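Long-range contacts in toll-like receptor 6, Variable lymphocyte receptor B (Mus musculus, PDB 3A79), which probably senses bacterial diacylated lipopeptides together with Toll-like receptor 2, here as an ectodomain engineered to end in part of a hagfish variable lymphocyte receptor: residues Val278-Tyr284 against Leu304-Glu310; Lys390-Val395 against Leu415-Ala419; Leu499-His505 against Val529-Ser533. All coordinates share one frame; numbering follows the deposited sequence.

In the fold
Three contacts follow one another along a leucine-rich-repeat solenoid, each linking a piece of chain to one that returns about one repeat later. Contacts 1 and 2 lie in the Toll-like receptor 6 part and contact 3 in the hagfish variable lymphocyte receptor part of the engineered fusion. Contact 1 pairs two strands of the concave surface and carries sugars; contact 2, with its centre about 32 Å from that of contact 1, joins two loops and brings Lys390 to another protein chain. Contact 3 closes the C-terminal end, centre to centre about 26 Å from contact 2 and about 37 Å from contact 1. No two of them touch: the nearest atoms of contacts 2 and 3 are about 17 Å apart.

Contact 1 of 3, residues Val278-Tyr284 against Leu304-Glu310; sequences VEYLNIY and LKSLMIE. With NAG (2-acetamido-2-deoxy-beta-D-glucopyranose), chain E; NAG (2-acetamido-2-deoxy-beta-D-glucopyranose), chain G; NAG (2-acetamido-2-deoxy-beta-D-glucopyranose), chain C.
Parallel strands of successive leucine-rich repeats meet here, Tyr280 beside Ser306 and Tyr284 beside Glu310, within the Toll-like receptor 6 part. Their axes run 4.8 Å apart and only 8° from parallel. Backbone bonds alternate along them. Just before, where the chain turns a corner, Glu279 O takes both Lys305 N (2.7 Å) and Ser306 N. The Leu281-Leu307 face points into the solenoid core: the two lie alongside each other, CG of Leu281 against CD1 of Leu307 (3.6 Å), Leu281 touching Phe273 and Leu307 touching Phe270. The other face bears sugars. C6 of the N-acetylglucosamine of chain E lies over the centre of one face of the Tyr280 ring. The extended Lys305 chain runs beside that ring and ends in a weak bond from Lys305 NZ to Tyr280 OH (3.0 Å). CE of Met308, its chain bent, lies over one face of Tyr284 toward the rim, with SD approaching obliquely in a Met-aromatic contact. With CG trans to the backbone N (chi1 -160°), the extended Glu310 side chain divides its carboxylate between two sugars: OE1 accepts from O6 of the N-acetylglucosamine of chain C, and OE2 from N2 of that of chain G.

Contact 2 of 3, residues Lys390-Val395 against Leu415-Ala419; sequences KNFFKV and LNSHA
Leu415 and Val395 meet obliquely, with CD2 of Leu415 3.5 Å from CG2 of Val395. The same methyl lies 3.4 Å from the backbone N of Phe392, close to the backbone of the 390-395 loop. Leu415 places it there with CG set opposite its own carbonyl carbon (chi1 -71°), and its other methyl, CD1, comes to the edge of the Phe392 ring near the ring plane. Phe392 and Phe393 are neighbours in sequence but point apart at the start, one with CG opposite the backbone N (chi1 173°), the other with CG beside it. Their rings then meet edge to face, roughly perpendicular, CD2 of Phe392 standing 3.6 Å above the Phe393 plane toward its rim. The edge of Phe393 in turn faces the other loop, where CE1 of Phe393 is 3.5 Å from Ser417 O. The backbones are joined more loosely. Lys390 O receives a weak bond from Asn416 N (3.2 Å) and also faces the CA of Leu415. The Lys390 side chain leads away from this pairing, and its NZ is bound by an acidic side chain of another protein chain. Both segments are loops of the Toll-like receptor 6 solenoid, one following strand 381-383 and running into helix 394-397, the other following strand 407-409. They are tied to the repeats on either side: Asp367 OD1 accepts from the N atoms of Lys390 and Asn391, and Ser417 bonds to Thr441 and Ser443 in the loop beyond strand 432-434.

Contact 3 of 3, residues Leu499-His505 against Val529-Ser533; sequences LQYIWLH and VVRNS
Arg531 lays its guanidinium flat on one face of Tyr501, the planes 21° apart and CZ 3.8 Å from the ring centroid, a stacked cation-pi pair. The group sits toward the ring's rim, on the CD2-CE2 side. Its NH1 adds a weak bond to Gln500 O (3.3 Å), near the guanidinium plane, and another weak one to Val529 O. CB of Arg531 lies over the five-membered ring of Trp503, 3.8 Å from its centroid, in a CH-pi contact, and beyond it the bend at chi2 (-44°) carries the guanidinium across to Tyr501. One arginine thus bridges two aromatic side chains. An alanine in place of Tyr501 would probably remove the surface the guanidinium lies on, leaving it held by weak bonds alone and freer to turn. Trp503 NE1 makes a weak bond to Asn532 O (2.9 Å), and CB of Ser533 lies over the face of the His505 ring.

Behind these side chains the backbones fix the register. Arg531 N donates to Ile502 O (3.1 Å, nearly straight at 165°), with the donor tilted from the carbonyl plane; Ile502 N returns a weak bond to Val529 O. On the opposite face from Arg531, CG2 of Ile502 packs against CG1 of Val529 (3.5 Å), and Val530 is turned to that same side.

The pair belongs to the hagfish variable lymphocyte receptor part of the engineered fusion, capping the C-terminal end of the solenoid. The short, weakly bonded parallel strands 502-503 and 530-531 belong to a beta-alpha-beta unit. Helix 513-525 connects them, packing Ile523 on Val530 and Trp522 on Leu499, while the Trp503 backbone bonds to Leu478 of strand 477-479 across, or very near, the engineered junction.

Contact 1 of 3, residues Val278-Tyr284 against Leu304-Glu310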
loop_
_atom_site.group_PDB
_atom_site.type_symbol
_atom_site.label_atom_id
_atom_site.label_comp_id
_atom_site.label_asym_id
_atom_site.label_seq_id
_atom_site.Cartn_x
_atom_site.Cartn_y
_atom_site.Cartn_z
ATOM N N VAL B 278 -28.168 -24.322 6.018
ATOM C CA VAL B 278 -27.894 -22.992 5.497
ATOM C C VAL B 278 -26.895 -23.075 4.345
ATOM O O VAL B 278 -25.754 -23.509 4.530
ATOM C CB VAL B 278 -27.390 -22.048 6.603
ATOM C CG1 VAL B 278 -27.068 -20.686 6.026
ATOM C CG2 VAL B 278 -28.432 -21.928 7.707
ATOM N N GLU B 279 -27.348 -22.676 3.154
ATOM C CA GLU B 279 -26.548 -22.756 1.930
ATOM C C GLU B 279 -25.633 -21.545 1.767
ATOM O O GLU B 279 -24.438 -21.684 1.510
ATOM C CB GLU B 279 -27.454 -22.902 0.697
ATOM C CG GLU B 279 -26.734 -23.423 -0.545
ATOM C CD GLU B 279 -27.600 -23.401 -1.799
ATOM O OE1 GLU B 279 -28.563 -22.597 -1.868
ATOM O OE2 GLU B 279 -27.302 -24.191 -2.725
ATOM N N TYR B 280 -26.200 -20.354 1.905
ATOM C CA TYR B 280 -25.398 -19.142 1.884
ATOM C C TYR B 280 -25.485 -18.389 3.211
ATOM O O TYR B 280 -26.567 -18.053 3.676
ATOM C CB TYR B 280 -25.816 -18.242 0.728
ATOM C CG TYR B 280 -25.486 -18.804 -0.630
ATOM C CD1 TYR B 280 -26.224 -19.849 -1.156
ATOM C CD2 TYR B 280 -24.445 -18.282 -1.396
ATOM C CE1 TYR B 280 -25.940 -20.373 -2.407
ATOM C CE2 TYR B 280 -24.150 -18.802 -2.654
ATOM C CZ TYR B 280 -24.910 -19.852 -3.152
ATOM O OH TYR B 280 -24.659 -20.401 -4.393
ATOM N N LEU B 281 -24.329 -18.137 3.816
ATOM C CA LEU B 281 -24.238 -17.358 5.044
ATOM C C LEU B 281 -23.557 -16.025 4.771
ATOM O O LEU B 281 -22.459 -15.993 4.220
ATOM C CB LEU B 281 -23.441 -18.130 6.083
ATOM C CG LEU B 281 -23.320 -17.440 7.428
ATOM C CD1 LEU B 281 -24.692 -16.991 7.869
ATOM C CD2 LEU B 281 -22.735 -18.404 8.415
ATOM N N ASN B 282 -24.209 -14.926 5.145
ATOM C CA ASN B 282 -23.664 -13.585 4.906
ATOM C C ASN B 282 -23.601 -12.752 6.173
ATOM O O ASN B 282 -24.551 -12.719 6.953
ATOM C CB ASN B 282 -24.499 -12.836 3.871
ATOM C CG ASN B 282 -24.785 -13.666 2.646
ATOM O OD1 ASN B 282 -23.915 -13.858 1.800
ATOM N ND2 ASN B 282 -26.012 -14.167 2.539
ATOM N N ILE B 283 -22.482 -12.075 6.372
ATOM C CA ILE B 283 -22.312 -11.213 7.536
ATOM C C ILE B 283 -21.865 -9.817 7.094
ATOM O O ILE B 283 -20.931 -9.678 6.313
ATOM C CB ILE B 283 -21.314 -11.833 8.543
ATOM C CG1 ILE B 283 -21.848 -13.167 9.052
ATOM C CG2 ILE B 283 -21.042 -10.886 9.693
ATOM C CD1 ILE B 283 -20.799 -14.038 9.701
ATOM N N TYR B 284 -22.551 -8.792 7.588
ATOM C CA TYR B 284 -22.302 -7.404 7.198
ATOM C C TYR B 284 -22.003 -6.547 8.421
ATOM O O TYR B 284 -22.776 -6.535 9.368
ATOM C CB TYR B 284 -23.535 -6.835 6.500
ATOM C CG TYR B 284 -23.694 -7.236 5.050
ATOM C CD1 TYR B 284 -22.989 -6.574 4.051
ATOM C CD2 TYR B 284 -24.567 -8.256 4.671
ATOM C CE1 TYR B 284 -23.132 -6.924 2.713
ATOM C CE2 TYR B 284 -24.717 -8.614 3.330
ATOM C CZ TYR B 284 -23.994 -7.942 2.358
ATOM O OH TYR B 284 -24.121 -8.272 1.028
ATOM N N LEU B 304 -23.446 -25.646 3.804
ATOM C CA LEU B 304 -22.837 -24.388 3.399
ATOM C C LEU B 304 -22.109 -24.440 2.066
ATOM O O LEU B 304 -21.174 -25.214 1.873
ATOM C CB LEU B 304 -21.857 -23.904 4.461
ATOM C CG LEU B 304 -22.338 -22.810 5.405
ATOM C CD1 LEU B 304 -21.144 -22.087 5.975
ATOM C CD2 LEU B 304 -23.231 -21.833 4.682
ATOM N N LYS B 305 -22.530 -23.581 1.155
ATOM C CA LYS B 305 -21.805 -23.384 -0.084
ATOM C C LYS B 305 -20.927 -22.140 0.024
ATOM O O LYS B 305 -19.852 -22.088 -0.579
ATOM C CB LYS B 305 -22.782 -23.259 -1.255
ATOM C CG LYS B 305 -22.134 -23.003 -2.606
ATOM C CD LYS B 305 -23.167 -23.146 -3.725
ATOM C CE LYS B 305 -22.641 -22.673 -5.078
ATOM N NZ LYS B 305 -23.732 -22.705 -6.092
ATOM N N SER B 306 -21.366 -21.158 0.815
ATOM C CA SER B 306 -20.730 -19.837 0.804
ATOM C C SER B 306 -20.772 -19.036 2.094
ATOM O O SER B 306 -21.839 -18.648 2.548
ATOM C CB SER B 306 -21.345 -18.958 -0.294
ATOM O OG SER B 306 -21.379 -17.597 0.121
ATOM N N LEU B 307 -19.600 -18.739 2.645
ATOM C CA LEU B 307 -19.474 -17.694 3.658
ATOM C C LEU B 307 -19.061 -16.383 2.994
ATOM O O LEU B 307 -18.211 -16.356 2.101
ATOM C CB LEU B 307 -18.455 -18.076 4.724
ATOM C CG LEU B 307 -18.430 -17.125 5.917
ATOM C CD1 LEU B 307 -19.826 -16.981 6.480
ATOM C CD2 LEU B 307 -17.472 -17.643 6.973
ATOM N N MET B 308 -19.677 -15.292 3.418
ATOM C CA MET B 308 -19.367 -13.994 2.850
ATOM C C MET B 308 -19.379 -12.936 3.946
ATOM O O MET B 308 -20.432 -12.618 4.499
ATOM C CB MET B 308 -20.387 -13.631 1.781
ATOM C CG MET B 308 -19.909 -12.551 0.834
ATOM S SD MET B 308 -20.985 -11.114 0.747
ATOM C CE MET B 308 -20.570 -10.349 2.297
ATOM N N ILE B 309 -18.204 -12.400 4.263
ATOM C CA ILE B 309 -18.074 -11.379 5.293
ATOM C C ILE B 309 -17.613 -10.064 4.669
ATOM O O ILE B 309 -16.681 -10.048 3.864
ATOM C CB ILE B 309 -17.088 -11.818 6.384
ATOM C CG1 ILE B 309 -17.406 -13.242 6.833
ATOM C CG2 ILE B 309 -17.168 -10.894 7.569
ATOM C CD1 ILE B 309 -16.773 -13.621 8.149
ATOM N N GLU B 310 -18.274 -8.967 5.031
ATOM C CA GLU B 310 -17.952 -7.661 4.466
ATOM C C GLU B 310 -18.035 -6.557 5.494
ATOM O O GLU B 310 -19.056 -6.381 6.148
ATOM C CB GLU B 310 -18.860 -7.315 3.280
ATOM C CG GLU B 310 -18.277 -6.223 2.380
ATOM C CD GLU B 310 -19.217 -5.765 1.266
ATOM O OE1 GLU B 310 -19.913 -6.615 0.654
ATOM O OE2 GLU B 310 -19.241 -4.542 0.997
HETATM C C1 NAG E . -29.764 -17.867 -1.582
HETATM C C2 NAG E . -30.937 -17.410 -2.472
HETATM C C3 NAG E . -30.676 -17.204 -3.970
HETATM C C4 NAG E . -29.217 -17.073 -4.385
HETATM C C5 NAG E . -28.256 -17.817 -3.478
HETATM C C6 NAG E . -26.885 -17.238 -3.761
HETATM C C7 NAG E . -31.990 -19.623 -2.034
HETATM C C8 NAG E . -31.010 -20.513 -2.758
HETATM N N2 NAG E . -32.062 -18.338 -2.394
HETATM O O3 NAG E . -31.350 -16.029 -4.372
HETATM O O4 NAG E . -29.063 -17.509 -5.725
HETATM O O5 NAG E . -28.495 -17.556 -2.114
HETATM O O6 NAG E . -26.962 -15.842 -3.547
HETATM O O7 NAG E . -32.718 -20.068 -1.148
HETATM C C1 NAG G . -19.172 -5.597 -3.197
HETATM C C2 NAG G . -18.934 -4.160 -2.706
HETATM C C3 NAG G . -20.215 -3.503 -2.216
HETATM C C4 NAG G . -21.277 -3.592 -3.306
HETATM C C5 NAG G . -21.516 -5.067 -3.617
HETATM C C6 NAG G . -22.506 -5.253 -4.759
HETATM C C7 NAG G . -16.729 -3.524 -1.925
HETATM C C8 NAG G . -15.831 -3.307 -0.730
HETATM N N2 NAG G . -17.923 -4.058 -1.671
HETATM O O3 NAG G . -19.961 -2.181 -1.778
HETATM O O4 NAG G . -22.463 -2.949 -2.876
HETATM O O5 NAG G . -20.326 -5.721 -4.005
HETATM O O6 NAG G . -21.908 -4.832 -5.967
HETATM O O7 NAG G . -16.361 -3.232 -3.074
HETATM C C1 NAG C . -15.770 -9.605 -4.023
HETATM C C2 NAG C . -16.903 -9.485 -5.045
HETATM C C3 NAG C . -17.549 -8.098 -5.108
HETATM C C4 NAG C . -17.751 -7.448 -3.737
HETATM C C5 NAG C . -16.533 -7.674 -2.841
HETATM C C6 NAG C . -16.834 -7.232 -1.420
HETATM C C7 NAG C . -16.828 -10.890 -7.046
HETATM C C8 NAG C . -16.313 -11.025 -8.453
HETATM N N2 NAG C . -16.408 -9.815 -6.369
HETATM O O3 NAG C . -18.781 -8.168 -5.803
HETATM O O4 NAG C . -18.021 -6.063 -3.939
HETATM O O5 NAG C . -16.170 -9.037 -2.797
HETATM O O6 NAG C . -18.074 -7.784 -1.038
HETATM O O7 NAG C . -17.589 -11.740 -6.572
#

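Contact 2 of 3, residues Lys390-Val395 against Leu415-Ala419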
loop_
_atom_site.group_PDB
_atom_site.type_symbol
_atom_site.label_atom_id
_atom_site.label_comp_id
_atom_site.label_asym_id
_atom_site.label_seq_id
_atom_site.Cartn_x
_atom_site.Cartn_y
_atom_site.Cartn_z
ATOM N N LYS B 390 2.902 -6.188 -3.248
ATOM C CA LYS B 390 4.017 -5.396 -3.782
ATOM C C LYS B 390 4.659 -6.013 -5.026
ATOM O O LYS B 390 4.637 -5.422 -6.104
ATOM C CB LYS B 390 5.097 -5.198 -2.713
ATOM C CG LYS B 390 5.539 -3.758 -2.485
ATOM C CD LYS B 390 4.715 -3.104 -1.370
ATOM C CE LYS B 390 5.491 -1.986 -0.701
ATOM N NZ LYS B 390 6.036 -0.987 -1.691
ATOM N N ASN B 391 5.222 -7.208 -4.864
ATOM C CA ASN B 391 6.108 -7.797 -5.856
ATOM C C ASN B 391 5.462 -8.704 -6.909
ATOM O O ASN B 391 5.329 -9.906 -6.705
ATOM C CB ASN B 391 7.236 -8.547 -5.141
ATOM C CG ASN B 391 8.264 -9.113 -6.104
ATOM O OD1 ASN B 391 9.289 -9.640 -5.690
ATOM N ND2 ASN B 391 8.000 -8.995 -7.396
ATOM N N PHE B 392 5.119 -8.129 -8.056
ATOM C CA PHE B 392 4.531 -8.876 -9.173
ATOM C C PHE B 392 5.083 -10.291 -9.397
ATOM O O PHE B 392 4.365 -11.173 -9.856
ATOM C CB PHE B 392 4.651 -8.067 -10.465
ATOM C CG PHE B 392 4.230 -8.813 -11.699
ATOM C CD1 PHE B 392 2.916 -8.764 -12.140
ATOM C CD2 PHE B 392 5.153 -9.547 -12.436
ATOM C CE1 PHE B 392 2.527 -9.441 -13.289
ATOM C CE2 PHE B 392 4.772 -10.226 -13.580
ATOM C CZ PHE B 392 3.460 -10.172 -14.010
ATOM N N PHE B 393 6.352 -10.514 -9.094
ATOM C CA PHE B 393 6.938 -11.824 -9.349
ATOM C C PHE B 393 6.696 -12.794 -8.195
ATOM O O PHE B 393 6.682 -14.017 -8.389
ATOM C CB PHE B 393 8.428 -11.707 -9.682
ATOM C CG PHE B 393 8.705 -10.972 -10.967
ATOM C CD1 PHE B 393 9.431 -9.797 -10.964
ATOM C CD2 PHE B 393 8.227 -11.457 -12.173
ATOM C CE1 PHE B 393 9.681 -9.123 -12.134
ATOM C CE2 PHE B 393 8.477 -10.783 -13.349
ATOM C CZ PHE B 393 9.205 -9.616 -13.329
ATOM N N LYS B 394 6.498 -12.247 -6.999
ATOM C CA LYS B 394 6.080 -13.064 -5.868
ATOM C C LYS B 394 4.632 -13.514 -6.108
ATOM O O LYS B 394 4.274 -14.653 -5.832
ATOM C CB LYS B 394 6.236 -12.304 -4.543
ATOM C CG LYS B 394 6.818 -13.149 -3.409
ATOM C CD LYS B 394 6.684 -12.460 -2.053
ATOM C CE LYS B 394 7.110 -13.371 -0.891
ATOM N NZ LYS B 394 8.595 -13.454 -0.693
ATOM N N VAL B 395 3.823 -12.617 -6.663
ATOM C CA VAL B 395 2.435 -12.905 -7.033
ATOM C C VAL B 395 2.315 -13.990 -8.118
ATOM O O VAL B 395 1.247 -14.564 -8.329
ATOM C CB VAL B 395 1.697 -11.610 -7.510
ATOM C CG1 VAL B 395 0.233 -11.890 -7.858
ATOM C CG2 VAL B 395 1.797 -10.506 -6.460
ATOM N N LEU B 415 1.502 -3.265 -7.130
ATOM C CA LEU B 415 2.452 -4.095 -7.864
ATOM C C LEU B 415 3.495 -3.332 -8.725
ATOM O O LEU B 415 3.269 -2.205 -9.181
ATOM C CB LEU B 415 1.690 -5.082 -8.751
ATOM C CG LEU B 415 0.947 -6.233 -8.097
ATOM C CD1 LEU B 415 0.111 -6.969 -9.147
ATOM C CD2 LEU B 415 1.948 -7.158 -7.430
ATOM N N ASN B 416 4.633 -3.979 -8.952
ATOM C CA ASN B 416 5.649 -3.451 -9.838
ATOM C C ASN B 416 6.666 -4.510 -10.238
ATOM O O ASN B 416 7.093 -5.331 -9.420
ATOM C CB ASN B 416 6.342 -2.247 -9.211
ATOM C CG ASN B 416 7.185 -2.611 -8.014
ATOM O OD1 ASN B 416 6.729 -2.507 -6.880
ATOM N ND2 ASN B 416 8.424 -3.028 -8.257
ATOM N N SER B 417 7.057 -4.476 -11.505
ATOM C CA SER B 417 7.890 -5.524 -12.068
ATOM C C SER B 417 9.380 -5.184 -12.037
ATOM O O SER B 417 10.154 -5.679 -12.852
ATOM C CB SER B 417 7.427 -5.846 -13.491
ATOM O OG SER B 417 7.084 -4.666 -14.197
ATOM N N HIS B 418 9.785 -4.353 -11.082
ATOM C CA HIS B 418 11.192 -3.986 -10.957
ATOM C C HIS B 418 11.978 -4.954 -10.077
ATOM O O HIS B 418 13.134 -4.698 -9.752
ATOM C CB HIS B 418 11.342 -2.560 -10.425
ATOM C CG HIS B 418 11.058 -1.501 -11.447
ATOM N ND1 HIS B 418 10.077 -0.545 -11.279
ATOM C CD2 HIS B 418 11.622 -1.254 -12.653
ATOM C CE1 HIS B 418 10.055 0.250 -12.333
ATOM N NE2 HIS B 418 10.978 -0.162 -13.183
ATOM N N ALA B 419 11.353 -6.064 -9.699
ATOM C CA ALA B 419 11.997 -7.045 -8.835
ATOM C C ALA B 419 13.394 -7.396 -9.324
ATOM O O ALA B 419 13.601 -7.649 -10.510
ATOM C CB ALA B 419 11.152 -8.300 -8.736
#

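Contact 3 of 3, residues Leu499-His505 against Val529-Ser533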
loop_
_atom_site.group_PDB
_atom_site.type_symbol
_atom_site.label_atom_id
_atom_site.label_comp_id
_atom_site.label_asym_id
_atom_site.label_seq_id
_atom_site.Cartn_x
_atom_site.Cartn_y
_atom_site.Cartn_z
ATOM N N LEU B 499 -6.248 -12.082 -30.879
ATOM C CA LEU B 499 -6.709 -10.780 -30.401
ATOM C C LEU B 499 -8.048 -10.370 -31.032
ATOM O O LEU B 499 -8.294 -10.650 -32.204
ATOM C CB LEU B 499 -5.637 -9.729 -30.702
ATOM C CG LEU B 499 -5.799 -8.316 -30.153
ATOM C CD1 LEU B 499 -6.185 -8.337 -28.690
ATOM C CD2 LEU B 499 -4.502 -7.578 -30.340
ATOM N N GLN B 500 -8.907 -9.712 -30.255
ATOM C CA GLN B 500 -10.214 -9.264 -30.745
ATOM C C GLN B 500 -10.680 -8.002 -30.031
ATOM O O GLN B 500 -11.570 -7.284 -30.498
ATOM C CB GLN B 500 -11.264 -10.346 -30.534
ATOM C CG GLN B 500 -10.880 -11.702 -31.049
ATOM C CD GLN B 500 -11.936 -12.718 -30.728
ATOM O OE1 GLN B 500 -13.059 -12.352 -30.363
ATOM N NE2 GLN B 500 -11.592 -14.003 -30.852
ATOM N N TYR B 501 -10.094 -7.764 -28.867
ATOM C CA TYR B 501 -10.397 -6.590 -28.080
ATOM C C TYR B 501 -9.072 -5.997 -27.673
ATOM O O TYR B 501 -8.127 -6.722 -27.367
ATOM C CB TYR B 501 -11.208 -6.974 -26.850
ATOM C CG TYR B 501 -12.608 -7.429 -27.180
ATOM C CD1 TYR B 501 -12.828 -8.524 -28.006
ATOM C CD2 TYR B 501 -13.714 -6.763 -26.663
ATOM C CE1 TYR B 501 -14.106 -8.942 -28.313
ATOM C CE2 TYR B 501 -14.999 -7.174 -26.962
ATOM C CZ TYR B 501 -15.188 -8.265 -27.788
ATOM O OH TYR B 501 -16.466 -8.677 -28.089
ATOM N N ILE B 502 -8.990 -4.676 -27.696
ATOM C CA ILE B 502 -7.759 -3.999 -27.334
ATOM C C ILE B 502 -8.065 -2.565 -26.992
ATOM O O ILE B 502 -8.653 -1.844 -27.787
ATOM C CB ILE B 502 -6.704 -4.073 -28.459
ATOM C CG1 ILE B 502 -5.438 -3.323 -28.053
ATOM C CG2 ILE B 502 -7.258 -3.520 -29.763
ATOM C CD1 ILE B 502 -4.215 -3.781 -28.800
ATOM N N TRP B 503 -7.688 -2.166 -25.785
ATOM C CA TRP B 503 -7.908 -0.803 -25.333
ATOM C C TRP B 503 -6.611 -0.013 -25.452
ATOM O O TRP B 503 -5.692 -0.188 -24.648
ATOM C CB TRP B 503 -8.416 -0.791 -23.892
ATOM C CG TRP B 503 -9.872 -1.127 -23.752
ATOM C CD1 TRP B 503 -10.892 -0.251 -23.525
ATOM C CD2 TRP B 503 -10.466 -2.430 -23.818
ATOM N NE1 TRP B 503 -12.087 -0.926 -23.450
ATOM C CE2 TRP B 503 -11.855 -2.265 -23.624
ATOM C CE3 TRP B 503 -9.962 -3.720 -24.020
ATOM C CZ2 TRP B 503 -12.743 -3.340 -23.632
ATOM C CZ3 TRP B 503 -10.841 -4.782 -24.032
ATOM C CH2 TRP B 503 -12.219 -4.588 -23.838
ATOM N N LEU B 504 -6.537 0.851 -26.460
ATOM C CA LEU B 504 -5.316 1.604 -26.706
ATOM C C LEU B 504 -5.388 3.030 -26.176
ATOM O O LEU B 504 -4.363 3.712 -26.090
ATOM C CB LEU B 504 -4.961 1.593 -28.194
ATOM C CG LEU B 504 -4.255 0.326 -28.680
ATOM C CD1 LEU B 504 -4.265 0.236 -30.199
ATOM C CD2 LEU B 504 -2.835 0.284 -28.153
ATOM N N HIS B 505 -6.587 3.464 -25.788
ATOM C CA HIS B 505 -6.813 4.866 -25.414
ATOM C C HIS B 505 -5.933 5.398 -24.276
ATOM O O HIS B 505 -5.104 4.680 -23.726
ATOM C CB HIS B 505 -8.297 5.145 -25.137
ATOM C CG HIS B 505 -8.826 4.501 -23.894
ATOM N ND1 HIS B 505 -9.369 3.235 -23.884
ATOM C CD2 HIS B 505 -8.918 4.961 -22.622
ATOM C CE1 HIS B 505 -9.762 2.935 -22.657
ATOM N NE2 HIS B 505 -9.499 3.965 -21.874
ATOM N N VAL B 529 -11.536 -3.968 -33.868
ATOM C CA VAL B 529 -10.828 -4.560 -32.730
ATOM C C VAL B 529 -10.613 -3.571 -31.576
ATOM O O VAL B 529 -10.601 -3.962 -30.409
ATOM C CB VAL B 529 -9.465 -5.172 -33.171
ATOM C CG1 VAL B 529 -8.710 -5.751 -31.982
ATOM C CG2 VAL B 529 -9.678 -6.238 -34.242
ATOM N N VAL B 530 -10.464 -2.292 -31.909
ATOM C CA VAL B 530 -10.166 -1.252 -30.923
ATOM C C VAL B 530 -11.404 -0.739 -30.169
ATOM O O VAL B 530 -12.336 -0.206 -30.775
ATOM C CB VAL B 530 -9.469 -0.051 -31.592
ATOM C CG1 VAL B 530 -8.861 0.876 -30.537
ATOM C CG2 VAL B 530 -8.414 -0.540 -32.576
ATOM N N ARG B 531 -11.402 -0.888 -28.846
ATOM C CA ARG B 531 -12.522 -0.447 -28.024
ATOM C C ARG B 531 -12.194 0.871 -27.346
ATOM O O ARG B 531 -11.034 1.270 -27.296
ATOM C CB ARG B 531 -12.858 -1.502 -26.965
ATOM C CG ARG B 531 -13.399 -2.823 -27.519
ATOM C CD ARG B 531 -14.435 -2.580 -28.606
ATOM N NE ARG B 531 -15.361 -3.697 -28.782
ATOM C CZ ARG B 531 -15.078 -4.816 -29.447
ATOM N NH1 ARG B 531 -13.877 -4.991 -29.989
ATOM N NH2 ARG B 531 -15.998 -5.769 -29.559
ATOM N N ASN B 532 -13.213 1.545 -26.820
ATOM C CA ASN B 532 -12.995 2.783 -26.070
ATOM C C ASN B 532 -13.152 2.626 -24.548
ATOM O O ASN B 532 -13.441 1.532 -24.047
ATOM C CB ASN B 532 -13.878 3.929 -26.601
ATOM C CG ASN B 532 -15.351 3.790 -26.203
ATOM O OD1 ASN B 532 -15.941 2.714 -26.314
ATOM N ND2 ASN B 532 -15.952 4.895 -25.759
ATOM N N SER B 533 -12.957 3.728 -23.824
ATOM C CA SER B 533 -13.048 3.744 -22.361
ATOM C C SER B 533 -14.449 3.390 -21.844
ATOM O O SER B 533 -14.694 3.384 -20.637
ATOM C CB SER B 533 -12.614 5.114 -21.823
ATOM O OG SER B 533 -12.673 5.155 -20.409
#